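Local coordinates for GH127 beta-L-arabinofuranoside (Geobacillus stearothermophilus, PDB 4QK0), which is a family 127 glycoside hydrolase that probably cleaves beta-L-arabinofuranosidic bonds to release L-arabinose, at residues Y216-R221 with Y273-G278; A280-D285 with T344-E349; H584-L589 with V593-G598. One frame throughout, in Å; residues are numbered along the deposited sequence.

The three contacts follow one another along the chain. Interactions 1 and 2 both lie in the catalytic domain and share helix 266-283: its middle meets helix 208-220 in interaction 1, and its last part meets helix 334-350 in interaction 2. Their centres are about 11 Å apart, and Arg346 of interaction 2 packs on Thr274 and Ala277, so the two contacts adjoin along helix 266-283. Interaction 3 belongs to the C-terminal domain, on the other side of the chain's centre; its centre is about 44 Å from that of interaction 1 and about 40 Å from that of interaction 2, so the contacts sample the helical catalytic domain and the C-terminal beta domain.

Interaction 1 (Y216-R221 with Y273-G278); sequences YFIDQR and YTAMAG
Ile218 carries this contact alone on its side, meeting two successive residues of the facing helix with two different branches. Its CG2 lies against Met276 CG at 4.0 Å, the two side chains meeting at a slant, while its CD1 reaches the methyl of Ala275, CD1 to CB being 4.1 Å. The first torsion (chi1 -67°) places CG2 anti to the backbone N, facing Met276, while the CG1 arm carries CD1 to Ala275. Contact is purely apolar and modest, 109 Å² in all, and the backbones stay 7.2 Å apart between Ile218 CA and Met276 CA. It joins helix 208-220 to helix 266-283 within the catalytic domain, whose family has the (alpha/alpha)6-barrel fold. Met276, a selenomethionine here, turns at its last torsion (chi3 54°) and also packs on Ala291, Cys292 and Leu295 of helix 286-302. Glu195 of helix 194-205 touches both Ile218 and Ala275, bordering the same junction. Farther out, the end of helix 208-220 is anchored by polar groups: Asp219 forms a salt bridge with Arg257, and Arg221, the first residue beyond the helix, gives hydrogen bonds from NH2 to the backbone oxygens of His250 and Asp189.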
ATOM      1  N   TYR A 216       5.390  37.502   9.941  1.00 24.15           N
ATOM      2  CA  TYR A 216       5.861  36.975  11.198  1.00 26.47           C
ATOM      3  C   TYR A 216       5.580  35.446  11.283  1.00 27.50           C
ATOM      4  O   TYR A 216       6.425  34.664  11.690  1.00 26.82           O
ATOM      5  CB  TYR A 216       5.234  37.681  12.450  1.00 28.01           C
ATOM      6  CG  TYR A 216       5.265  36.731  13.607  1.00 27.89           C
ATOM      7  CD1 TYR A 216       6.429  36.474  14.289  1.00 27.95           C
ATOM      8  CD2 TYR A 216       4.142  35.963  13.922  1.00 27.63           C
ATOM      9  CE1 TYR A 216       6.453  35.532  15.312  1.00 29.48           C
ATOM     10  CE2 TYR A 216       4.161  35.039  14.940  1.00 24.51           C
ATOM     11  CZ  TYR A 216       5.292  34.801  15.601  1.00 26.24           C
ATOM     12  OH  TYR A 216       5.286  33.830  16.594  1.00 32.48           O
ATOM     13  N   PHE A 217       4.360  35.040  10.962  1.00 26.52           N
ATOM     14  CA  PHE A 217       3.984  33.603  11.118  1.00 25.57           C
ATOM     15  C   PHE A 217       4.853  32.678  10.229  1.00 23.46           C
ATOM     16  O   PHE A 217       5.313  31.647  10.651  1.00 20.08           O
ATOM     17  CB  PHE A 217       2.506  33.427  10.760  1.00 23.82           C
ATOM     18  CG  PHE A 217       1.541  33.780  11.888  1.00 22.44           C
ATOM     19  CD1 PHE A 217       1.652  33.210  13.124  1.00 22.16           C
ATOM     20  CD2 PHE A 217       0.528  34.663  11.674  1.00 22.04           C
ATOM     21  CE1 PHE A 217       0.744  33.495  14.134  1.00 23.09           C
ATOM     22  CE2 PHE A 217      -0.394  34.943  12.659  1.00 20.91           C
ATOM     23  CZ  PHE A 217      -0.288  34.369  13.906  1.00 20.14           C
ATOM     24  N   ILE A 218       5.082  33.120   9.011  1.00 25.88           N
ATOM     25  CA  ILE A 218       5.951  32.431   8.081  1.00 28.68           C
ATOM     26  C   ILE A 218       7.417  32.411   8.531  1.00 30.62           C
ATOM     27  O   ILE A 218       8.050  31.353   8.488  1.00 32.14           O
ATOM     28  CB  ILE A 218       5.804  33.044   6.668  1.00 30.34           C
ATOM     29  CG1 ILE A 218       4.410  32.758   6.097  1.00 28.18           C
ATOM     30  CG2 ILE A 218       6.878  32.557   5.725  1.00 31.67           C
ATOM     31  CD1 ILE A 218       4.079  31.293   5.913  1.00 30.04           C
ATOM     32  N   ASP A 219       7.952  33.543   8.987  1.00 29.22           N
ATOM     33  CA  ASP A 219       9.367  33.573   9.402  1.00 30.99           C
ATOM     34  C   ASP A 219       9.610  32.841  10.679  1.00 26.27           C
ATOM     35  O   ASP A 219      10.707  32.358  10.888  1.00 23.91           O
ATOM     36  CB  ASP A 219       9.940  35.015   9.529  1.00 34.19           C
ATOM     37  CG  ASP A 219       9.977  35.730   8.209  1.00 35.41           C
ATOM     38  OD1 ASP A 219      10.070  35.055   7.131  1.00 37.59           O
ATOM     39  OD2 ASP A 219       9.924  36.984   8.238  1.00 43.44           O
ATOM     40  N   GLN A 220       8.596  32.707  11.514  1.00 24.12           N
ATOM     41  CA  GLN A 220       8.800  32.053  12.802  1.00 24.85           C
ATOM     42  C   GLN A 220       8.726  30.513  12.752  1.00 24.58           C
ATOM     43  O   GLN A 220       9.300  29.825  13.592  1.00 24.80           O
ATOM     44  CB  GLN A 220       7.754  32.514  13.781  1.00 24.94           C
ATOM     45  CG  GLN A 220       8.103  32.168  15.207  1.00 25.88           C
ATOM     46  CD  GLN A 220       9.366  32.878  15.708  1.00 27.52           C
ATOM     47  OE1 GLN A 220       9.729  33.942  15.244  1.00 30.77           O
ATOM     48  NE2 GLN A 220      10.016  32.277  16.674  1.00 25.80           N
ATOM     49  N   ARG A 221       8.018  29.996  11.754  1.00 27.43           N
ATOM     50  CA  ARG A 221       7.808  28.558  11.603  1.00 25.42           C
ATOM     51  C   ARG A 221       9.108  27.821  11.474  1.00 26.12           C
ATOM     52  O   ARG A 221       9.976  28.166  10.654  1.00 26.36           O
ATOM     53  CB  ARG A 221       6.928  28.255  10.401  1.00 26.18           C
ATOM     54  CG  ARG A 221       6.167  26.974  10.533  1.00 26.93           C
ATOM     55  CD  ARG A 221       5.354  26.671   9.288  1.00 27.70           C
ATOM     56  NE  ARG A 221       4.414  25.582   9.579  1.00 24.44           N
ATOM     57  CZ  ARG A 221       3.259  25.727  10.234  1.00 26.80           C
ATOM     58  NH1 ARG A 221       2.893  26.926  10.682  1.00 26.80           N
ATOM     59  NH2 ARG A 221       2.465  24.675  10.448  1.00 23.98           N
ATOM     60  N   TYR A 273       2.791  27.436   1.100  1.00 23.78           N
ATOM     61  CA  TYR A 273       3.471  27.942  -0.068  1.00 22.43           C
ATOM     62  C   TYR A 273       2.731  29.088  -0.660  1.00 22.15           C
ATOM     63  O   TYR A 273       3.329  29.991  -1.272  1.00 21.97           O
ATOM     64  CB  TYR A 273       3.689  26.874  -1.133  1.00 22.78           C
ATOM     65  CG  TYR A 273       4.371  25.575  -0.637  1.00 23.67           C
ATOM     66  CD1 TYR A 273       5.218  25.555   0.449  1.00 22.59           C
ATOM     67  CD2 TYR A 273       4.131  24.374  -1.297  1.00 25.27           C
ATOM     68  CE1 TYR A 273       5.831  24.381   0.864  1.00 23.60           C
ATOM     69  CE2 TYR A 273       4.748  23.197  -0.885  1.00 24.60           C
ATOM     70  CZ  TYR A 273       5.578  23.202   0.199  1.00 23.18           C
ATOM     71  OH  TYR A 273       6.157  22.017   0.571  1.00 22.34           O
ATOM     72  N   THR A 274       1.419  29.022  -0.607  1.00 22.44           N
ATOM     73  CA  THR A 274       0.616  30.053  -1.222  1.00 21.79           C
ATOM     74  C   THR A 274       0.910  31.418  -0.471  1.00 22.76           C
ATOM     75  O   THR A 274       1.118  32.427  -1.100  1.00 24.78           O
ATOM     76  CB  THR A 274      -0.845  29.693  -1.119  1.00 22.87           C
ATOM     77  OG1 THR A 274      -1.146  28.559  -1.950  1.00 19.88           O
ATOM     78  CG2 THR A 274      -1.753  30.866  -1.523  1.00 21.00           C
ATOM     79  N   ALA A 275       0.994  31.372   0.848  1.00 21.16           N
ATOM     80  CA  ALA A 275       1.357  32.513   1.647  1.00 23.19           C
ATOM     81  C   ALA A 275       2.804  32.998   1.329  1.00 26.37           C
ATOM     82  O   ALA A 275       3.043  34.185   1.139  1.00 24.27           O
ATOM     83  CB  ALA A 275       1.197  32.239   3.114  1.00 20.89           C
HETATM   84  N   MSE A 276       3.729  32.064   1.235  1.00 26.79           N
HETATM   85  CA  MSE A 276       5.099  32.413   0.944  1.00 29.47           C
HETATM   86  C   MSE A 276       5.214  33.146  -0.362  1.00 27.49           C
HETATM   87  O   MSE A 276       5.952  34.119  -0.443  1.00 29.94           O
HETATM   88  CB  MSE A 276       5.989  31.184   0.903  1.00 29.83           C
HETATM   89  CG  MSE A 276       6.109  30.572   2.298  1.00 27.46           C
HETATM   90 SE   MSE A 276       6.967  28.804   2.103  1.00 27.99          SE
HETATM   91  CE  MSE A 276       8.615  29.137   1.109  1.00 31.52           C
ATOM     92  N   ALA A 277       4.490  32.703  -1.384  1.00 25.69           N
ATOM     93  CA  ALA A 277       4.557  33.330  -2.699  1.00 24.89           C
ATOM     94  C   ALA A 277       3.954  34.737  -2.715  1.00 29.25           C
ATOM     95  O   ALA A 277       4.499  35.640  -3.343  1.00 26.99           O
ATOM     96  CB  ALA A 277       3.868  32.480  -3.723  1.00 24.14           C
ATOM     97  N   GLY A 278       2.827  34.898  -2.028  1.00 27.38           N
ATOM     98  CA  GLY A 278       2.207  36.210  -1.822  1.00 28.48           C
ATOM     99  C   GLY A 278       3.140  37.183  -1.088  1.00 28.93           C
ATOM    100  O   GLY A 278       3.261  38.306  -1.503  1.00 30.69           O
TER

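Interaction 2 (A280-D285 with T344-E349); sequences AAKMGD and TRRMLE
Lys282 and Arg346 bring two positive groups together from facing helices, with Lys282 NZ 3.9 Å from Arg346 NH1. The approach is slanting, and the ammonium lies neither squarely over the guanidinium nor at its edge. Glu203 probably makes this proximity tolerable: its OE2 forms salt bridges with both Lys282 NZ and Arg346 NH1, and the carboxylate is likely to offset the two charges. Each chain makes one bend to get there: Lys282 runs extended until its last torsion turns the ammonium aside (chi4 -62°), whereas Arg346 turns early (chi2 -62°) and is extended beyond. Arg346 NH1 has a second acidic partner one helical turn along, Glu349, whose OE1 accepts a 2.9 Å hydrogen bond from NH1 through its syn lone pair. That bond is bent, with an N-H...O angle of 143°. Glu349 OE1 remains 5.3 Å from Lys282 NZ, so it holds the arginine without reaching the lysine. A leucine in place of Arg346 would probably leave Glu349 without this salt bridge and Glu203 with one cation fewer. The backbones come nearest at Ala281 and Glu349, CA to CA 6.8 Å, and Ala281 CB is 4.3 Å from Glu349 O. The contact joins the last part of helix 266-283 to helix 334-350, both in the helical GH127 catalytic domain. Met347, a selenomethionine, packs on Cys292 and Trp296 of helix 286-302, which Asp285 caps through Leu288 N; on another flank Lys282 touches Leu211 of helix 208-220, and Leu348 rests on Tyr356 and Met360 of helix 354-365.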
ATOM      1  N   ALA A 280       6.557  36.921  -0.828  1.00 28.62           N
ATOM      2  CA  ALA A 280       7.672  37.230  -1.711  1.00 30.24           C
ATOM      3  C   ALA A 280       7.332  38.358  -2.700  1.00 32.82           C
ATOM      4  O   ALA A 280       8.150  39.199  -2.981  1.00 31.71           O
ATOM      5  CB  ALA A 280       8.105  36.011  -2.479  1.00 29.89           C
ATOM      6  N   ALA A 281       6.116  38.351  -3.239  1.00 36.13           N
ATOM      7  CA  ALA A 281       5.698  39.373  -4.190  1.00 38.66           C
ATOM      8  C   ALA A 281       5.558  40.716  -3.520  1.00 43.87           C
ATOM      9  O   ALA A 281       6.077  41.698  -3.996  1.00 46.84           O
ATOM     10  CB  ALA A 281       4.356  38.993  -4.820  1.00 39.69           C
ATOM     11  N   LYS A 282       4.808  40.757  -2.422  1.00 45.23           N
ATOM     12  CA  LYS A 282       4.503  42.000  -1.791  1.00 46.25           C
ATOM     13  C   LYS A 282       5.722  42.625  -1.125  1.00 50.25           C
ATOM     14  O   LYS A 282       5.824  43.835  -1.128  1.00 53.34           O
ATOM     15  CB  LYS A 282       3.352  41.839  -0.802  1.00 45.70           C
ATOM     16  CG  LYS A 282       2.045  41.473  -1.507  1.00 48.25           C
ATOM     17  CD  LYS A 282       0.868  41.517  -0.559  1.00 51.23           C
ATOM     18  CE  LYS A 282      -0.338  40.756  -1.087  1.00 58.03           C
ATOM     19  NZ  LYS A 282      -0.873  41.310  -2.353  1.00 55.12           N
HETATM   20  N   MSE A 283       6.616  41.820  -0.550  1.00 45.42           N
HETATM   21  CA  MSE A 283       7.783  42.351   0.147  1.00 45.85           C
HETATM   22  C   MSE A 283       8.990  42.483  -0.737  1.00 38.53           C
HETATM   23  O   MSE A 283      10.003  42.913  -0.280  1.00 41.66           O
HETATM   24  CB  MSE A 283       8.292  41.496   1.318  1.00 46.60           C
HETATM   25  CG  MSE A 283       7.297  41.119   2.391  1.00 49.00           C
HETATM   26 SE   MSE A 283       6.463  42.697   3.200  1.00 60.90          SE
HETATM   27  CE  MSE A 283       6.645  42.164   5.107  1.00 55.26           C
ATOM     28  N   GLY A 284       8.924  42.082  -1.981  1.00 39.93           N
ATOM     29  CA  GLY A 284      10.146  41.977  -2.795  1.00 41.69           C
ATOM     30  C   GLY A 284      11.269  41.156  -2.168  1.00 41.51           C
ATOM     31  O   GLY A 284      12.422  41.514  -2.288  1.00 48.18           O
ATOM     32  N   ASP A 285      10.939  40.068  -1.479  1.00 44.06           N
ATOM     33  CA  ASP A 285      11.949  39.262  -0.744  1.00 40.03           C
ATOM     34  C   ASP A 285      12.434  38.149  -1.663  1.00 43.79           C
ATOM     35  O   ASP A 285      11.714  37.171  -1.927  1.00 43.03           O
ATOM     36  CB  ASP A 285      11.311  38.693   0.530  1.00 41.72           C
ATOM     37  CG  ASP A 285      12.255  37.803   1.341  1.00 42.23           C
ATOM     38  OD1 ASP A 285      13.342  37.400   0.863  1.00 40.75           O
ATOM     39  OD2 ASP A 285      11.885  37.480   2.480  1.00 41.26           O
ATOM     40  N   THR A 344      -0.901  28.455  -7.501  1.00 25.63           N
ATOM     41  CA  THR A 344      -0.513  28.868  -8.833  1.00 29.34           C
ATOM     42  C   THR A 344      -0.851  30.340  -9.075  1.00 31.85           C
ATOM     43  O   THR A 344      -0.136  31.062  -9.753  1.00 33.17           O
ATOM     44  CB  THR A 344      -1.187  28.034  -9.945  1.00 31.05           C
ATOM     45  OG1 THR A 344      -2.617  28.119  -9.818  1.00 29.57           O
ATOM     46  CG2 THR A 344      -0.772  26.563  -9.839  1.00 32.59           C
ATOM     47  N   ARG A 345      -1.973  30.770  -8.563  1.00 32.84           N
ATOM     48  CA  ARG A 345      -2.369  32.132  -8.746  1.00 34.35           C
ATOM     49  C   ARG A 345      -1.355  33.105  -8.124  1.00 30.49           C
ATOM     50  O   ARG A 345      -1.084  34.107  -8.709  1.00 29.33           O
ATOM     51  CB  ARG A 345      -3.762  32.359  -8.186  1.00 35.09           C
ATOM     52  CG  ARG A 345      -4.424  33.621  -8.722  1.00 39.84           C
ATOM     53  CD  ARG A 345      -5.701  33.832  -7.956  1.00 45.93           C
ATOM     54  NE  ARG A 345      -6.269  35.151  -8.125  1.00 49.53           N
ATOM     55  CZ  ARG A 345      -7.342  35.575  -7.468  1.00 48.82           C
ATOM     56  NH1 ARG A 345      -7.974  34.780  -6.603  1.00 48.68           N
ATOM     57  NH2 ARG A 345      -7.792  36.799  -7.677  1.00 49.92           N
ATOM     58  N   ARG A 346      -0.847  32.823  -6.927  1.00 30.72           N
ATOM     59  CA  ARG A 346       0.176  33.647  -6.329  1.00 30.91           C
ATOM     60  C   ARG A 346       1.497  33.528  -7.057  1.00 31.48           C
ATOM     61  O   ARG A 346       2.278  34.496  -7.095  1.00 31.03           O
ATOM     62  CB  ARG A 346       0.393  33.297  -4.867  1.00 31.35           C
ATOM     63  CG  ARG A 346      -0.800  33.615  -3.992  1.00 34.20           C
ATOM     64  CD  ARG A 346      -1.125  35.095  -3.993  1.00 36.56           C
ATOM     65  NE  ARG A 346      -1.991  35.494  -2.894  1.00 41.17           N
ATOM     66  CZ  ARG A 346      -2.386  36.746  -2.654  1.00 41.40           C
ATOM     67  NH1 ARG A 346      -1.981  37.727  -3.442  1.00 39.77           N
ATOM     68  NH2 ARG A 346      -3.217  37.024  -1.631  1.00 42.87           N
HETATM   69  N   MSE A 347       1.801  32.339  -7.588  1.00 27.21           N
HETATM   70  CA  MSE A 347       3.072  32.194  -8.328  1.00 24.94           C
HETATM   71  C   MSE A 347       2.992  33.096  -9.533  1.00 24.00           C
HETATM   72  O   MSE A 347       3.969  33.699  -9.909  1.00 25.63           O
HETATM   73  CB  MSE A 347       3.391  30.792  -8.789  1.00 22.70           C
HETATM   74  CG  MSE A 347       3.683  29.798  -7.660  1.00 22.48           C
HETATM   75 SE   MSE A 347       5.240  30.275  -6.593  1.00 27.18          SE
HETATM   76  CE  MSE A 347       6.685  29.939  -7.880  1.00 23.41           C
ATOM     77  N   LEU A 348       1.852  33.159 -10.175  1.00 25.38           N
ATOM     78  CA  LEU A 348       1.679  34.022 -11.325  1.00 29.92           C
ATOM     79  C   LEU A 348       1.908  35.501 -10.988  1.00 33.86           C
ATOM     80  O   LEU A 348       2.386  36.234 -11.805  1.00 31.22           O
ATOM     81  CB  LEU A 348       0.286  33.874 -11.904  1.00 31.34           C
ATOM     82  CG  LEU A 348       0.153  32.613 -12.750  1.00 32.42           C
ATOM     83  CD1 LEU A 348      -1.306  32.368 -13.103  1.00 30.73           C
ATOM     84  CD2 LEU A 348       1.020  32.714 -13.994  1.00 32.32           C
ATOM     85  N   GLU A 349       1.547  35.921  -9.784  1.00 39.63           N
ATOM     86  CA  GLU A 349       1.781  37.302  -9.348  1.00 43.02           C
ATOM     87  C   GLU A 349       3.246  37.526  -9.037  1.00 42.61           C
ATOM     88  O   GLU A 349       3.741  38.626  -9.098  1.00 48.59           O
ATOM     89  CB  GLU A 349       0.885  37.636  -8.158  1.00 45.32           C
ATOM     90  CG  GLU A 349      -0.594  37.687  -8.593  1.00 47.28           C
ATOM     91  CD  GLU A 349      -1.601  37.710  -7.430  1.00 52.80           C
ATOM     92  OE1 GLU A 349      -1.157  37.799  -6.253  1.00 42.85           O
ATOM     93  OE2 GLU A 349      -2.829  37.607  -7.692  1.00 46.64           O
TER

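Interaction 3 (H584-L589 with V593-G598); sequences HFEPDL and VVVITG
Glu586 O is gripped by two backbone donors from opposite faces of its carbonyl plane: Leu589 N at 3.2 Å, which closes a type I turn from Glu586 to Leu589, and Val593 N at 3.3 Å, from across the contact. The second donor sits well above the plane, 45° out of it. In return Glu586 N gives a 2.8 Å bond to Val593 O, completing an antiparallel hydrogen-bonded pair. His584 and Val595 form another such pair; between them Phe585 and Val594 make the non-hydrogen-bonded one, their CA atoms 4.1 Å apart. Over the short pieces 584-586 and 593-598 the strand directions differ by 127°, a strongly splayed antiparallel pairing.

On the face bearing His584, Glu586, Val593 and Val595, the imidazole is fixed from several sides. Its CG stands between the backbone N and the carbonyl carbon (chi1 67°), which carries the ring across to Val595, whose CG2 lies over one face, off-centre, in a CH-pi contact 3.8 Å from the ring centroid. Thr597 CG2 meets the ring edge at CE1. His584 NE2 donates in the ring plane to Glu586 OE2 at 2.8 Å, the donor lying above the carboxylate plane. Leu589 crosses Val595 at about a right angle, and its CD2 presses to 3.5 Å from Val595 CG1, tighter than usual packing. On the other face the Phe585 ring has Val594 CG2 at its edge, 3.9 Å from CD1.

Arg626 of strand 620-629 touches Glu586, Leu589 and Thr597, while Trp465 packs on Val593 and Val594. The arrangement is the connecting end of a beta hairpin, strands 574-586 and 593-603, in the mixed sheet of the C-terminal domain.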
ATOM      1  N   HIS A 584     -13.988  12.212 -30.717  1.00 35.34           N
ATOM      2  CA  HIS A 584     -15.182  12.883 -31.243  1.00 37.84           C
ATOM      3  C   HIS A 584     -16.094  13.233 -30.100  1.00 36.56           C
ATOM      4  O   HIS A 584     -16.008  12.657 -28.999  1.00 39.43           O
ATOM      5  CB  HIS A 584     -15.938  11.994 -32.260  1.00 38.11           C
ATOM      6  CG  HIS A 584     -16.554  10.778 -31.645  1.00 35.11           C
ATOM      7  ND1 HIS A 584     -15.850   9.612 -31.455  1.00 38.88           N
ATOM      8  CD2 HIS A 584     -17.782  10.559 -31.124  1.00 35.98           C
ATOM      9  CE1 HIS A 584     -16.612   8.721 -30.842  1.00 33.98           C
ATOM     10  NE2 HIS A 584     -17.793   9.271 -30.632  1.00 36.44           N
ATOM     11  N   PHE A 585     -17.007  14.155 -30.375  1.00 39.91           N
ATOM     12  CA  PHE A 585     -17.895  14.689 -29.355  1.00 36.79           C
ATOM     13  C   PHE A 585     -19.106  13.796 -29.191  1.00 37.23           C
ATOM     14  O   PHE A 585     -19.682  13.372 -30.171  1.00 41.75           O
ATOM     15  CB  PHE A 585     -18.277  16.142 -29.720  1.00 37.44           C
ATOM     16  CG  PHE A 585     -18.993  16.865 -28.631  1.00 37.68           C
ATOM     17  CD1 PHE A 585     -18.347  17.151 -27.459  1.00 36.31           C
ATOM     18  CD2 PHE A 585     -20.321  17.243 -28.771  1.00 39.06           C
ATOM     19  CE1 PHE A 585     -19.003  17.784 -26.416  1.00 38.35           C
ATOM     20  CE2 PHE A 585     -20.987  17.882 -27.732  1.00 38.14           C
ATOM     21  CZ  PHE A 585     -20.317  18.160 -26.558  1.00 39.90           C
ATOM     22  N   GLU A 586     -19.492  13.520 -27.943  1.00 38.58           N
ATOM     23  CA  GLU A 586     -20.711  12.792 -27.615  1.00 37.18           C
ATOM     24  C   GLU A 586     -21.640  13.699 -26.813  1.00 37.45           C
ATOM     25  O   GLU A 586     -21.491  13.824 -25.592  1.00 38.79           O
ATOM     26  CB  GLU A 586     -20.415  11.564 -26.776  1.00 39.31           C
ATOM     27  CG  GLU A 586     -19.690  10.447 -27.510  1.00 41.48           C
ATOM     28  CD  GLU A 586     -20.609   9.607 -28.393  1.00 44.47           C
ATOM     29  OE1 GLU A 586     -21.864   9.837 -28.410  1.00 38.51           O
ATOM     30  OE2 GLU A 586     -20.054   8.758 -29.116  1.00 47.17           O
ATOM     31  N   PRO A 587     -22.612  14.337 -27.489  1.00 40.78           N
ATOM     32  CA  PRO A 587     -23.395  15.343 -26.779  1.00 39.58           C
ATOM     33  C   PRO A 587     -24.163  14.800 -25.602  1.00 37.87           C
ATOM     34  O   PRO A 587     -24.360  15.527 -24.666  1.00 34.40           O
ATOM     35  CB  PRO A 587     -24.364  15.903 -27.840  1.00 42.66           C
ATOM     36  CG  PRO A 587     -24.083  15.187 -29.111  1.00 42.44           C
ATOM     37  CD  PRO A 587     -23.094  14.085 -28.856  1.00 44.18           C
ATOM     38  N   ASP A 588     -24.575  13.535 -25.622  1.00 39.24           N
ATOM     39  CA  ASP A 588     -25.463  13.047 -24.565  1.00 44.55           C
ATOM     40  C   ASP A 588     -24.755  12.253 -23.490  1.00 42.96           C
ATOM     41  O   ASP A 588     -25.409  11.653 -22.633  1.00 36.60           O
ATOM     42  CB  ASP A 588     -26.630  12.231 -25.169  1.00 52.85           C
ATOM     43  CG  ASP A 588     -27.422  13.047 -26.203  1.00 56.17           C
ATOM     44  OD1 ASP A 588     -27.801  14.202 -25.885  1.00 57.79           O
ATOM     45  OD2 ASP A 588     -27.610  12.558 -27.337  1.00 60.96           O
ATOM     46  N   LEU A 589     -23.425  12.254 -23.529  1.00 37.98           N
ATOM     47  CA  LEU A 589     -22.659  11.475 -22.593  1.00 36.99           C
ATOM     48  C   LEU A 589     -22.008  12.379 -21.575  1.00 31.83           C
ATOM     49  O   LEU A 589     -21.203  13.228 -21.937  1.00 33.64           O
ATOM     50  CB  LEU A 589     -21.625  10.654 -23.373  1.00 36.35           C
ATOM     51  CG  LEU A 589     -20.689   9.813 -22.530  1.00 40.36           C
ATOM     52  CD1 LEU A 589     -21.412   8.578 -21.979  1.00 39.61           C
ATOM     53  CD2 LEU A 589     -19.494   9.410 -23.377  1.00 42.18           C
ATOM     54  N   VAL A 593     -19.220  15.390 -23.796  1.00 32.43           N
ATOM     55  CA  VAL A 593     -17.802  15.288 -23.677  1.00 29.00           C
ATOM     56  C   VAL A 593     -17.209  14.762 -24.943  1.00 29.06           C
ATOM     57  O   VAL A 593     -17.868  14.050 -25.682  1.00 29.51           O
ATOM     58  CB  VAL A 593     -17.388  14.360 -22.530  1.00 31.37           C
ATOM     59  CG1 VAL A 593     -17.928  14.870 -21.208  1.00 32.72           C
ATOM     60  CG2 VAL A 593     -17.831  12.903 -22.750  1.00 31.29           C
ATOM     61  N   VAL A 594     -15.938  15.079 -25.183  1.00 24.70           N
ATOM     62  CA  VAL A 594     -15.226  14.415 -26.211  1.00 24.56           C
ATOM     63  C   VAL A 594     -14.763  13.038 -25.637  1.00 27.42           C
ATOM     64  O   VAL A 594     -14.264  12.936 -24.502  1.00 24.67           O
ATOM     65  CB  VAL A 594     -14.030  15.238 -26.697  1.00 24.80           C
ATOM     66  CG1 VAL A 594     -13.158  14.421 -27.649  1.00 25.03           C
ATOM     67  CG2 VAL A 594     -14.490  16.479 -27.438  1.00 24.77           C
ATOM     68  N   VAL A 595     -14.872  11.984 -26.446  1.00 27.20           N
ATOM     69  CA  VAL A 595     -14.362  10.665 -26.044  1.00 28.07           C
ATOM     70  C   VAL A 595     -13.248  10.311 -26.974  1.00 27.97           C
ATOM     71  O   VAL A 595     -13.167  10.836 -28.077  1.00 30.32           O
ATOM     72  CB  VAL A 595     -15.436   9.567 -26.091  1.00 28.42           C
ATOM     73  CG1 VAL A 595     -16.608   9.948 -25.241  1.00 28.28           C
ATOM     74  CG2 VAL A 595     -15.898   9.328 -27.517  1.00 31.01           C
ATOM     75  N   ILE A 596     -12.375   9.402 -26.532  1.00 30.28           N
ATOM     76  CA  ILE A 596     -11.261   8.926 -27.372  1.00 30.20           C
ATOM     77  C   ILE A 596     -11.414   7.434 -27.600  1.00 30.93           C
ATOM     78  O   ILE A 596     -11.731   6.697 -26.668  1.00 36.04           O
ATOM     79  CB  ILE A 596      -9.921   9.213 -26.694  1.00 30.18           C
ATOM     80  CG1 ILE A 596      -9.687  10.717 -26.675  1.00 29.68           C
ATOM     81  CG2 ILE A 596      -8.782   8.478 -27.388  1.00 28.90           C
ATOM     82  CD1 ILE A 596      -8.512  11.115 -25.858  1.00 29.31           C
ATOM     83  N   THR A 597     -11.234   6.989 -28.845  1.00 31.59           N
ATOM     84  CA  THR A 597     -11.454   5.594 -29.175  1.00 36.96           C
ATOM     85  C   THR A 597     -10.293   5.074 -29.946  1.00 34.71           C
ATOM     86  O   THR A 597      -9.591   5.820 -30.602  1.00 39.55           O
ATOM     87  CB  THR A 597     -12.792   5.334 -29.956  1.00 36.99           C
ATOM     88  OG1 THR A 597     -12.737   5.963 -31.231  1.00 43.67           O
ATOM     89  CG2 THR A 597     -14.020   5.866 -29.210  1.00 36.76           C
ATOM     90  N   GLY A 598     -10.142   3.760 -29.899  1.00 37.38           N
ATOM     91  CA  GLY A 598      -9.099   3.062 -30.657  1.00 36.87           C
ATOM     92  C   GLY A 598      -9.172   1.576 -30.417  1.00 36.61           C
ATOM     93  O   GLY A 598     -10.189   1.042 -29.927  1.00 37.56           O
TER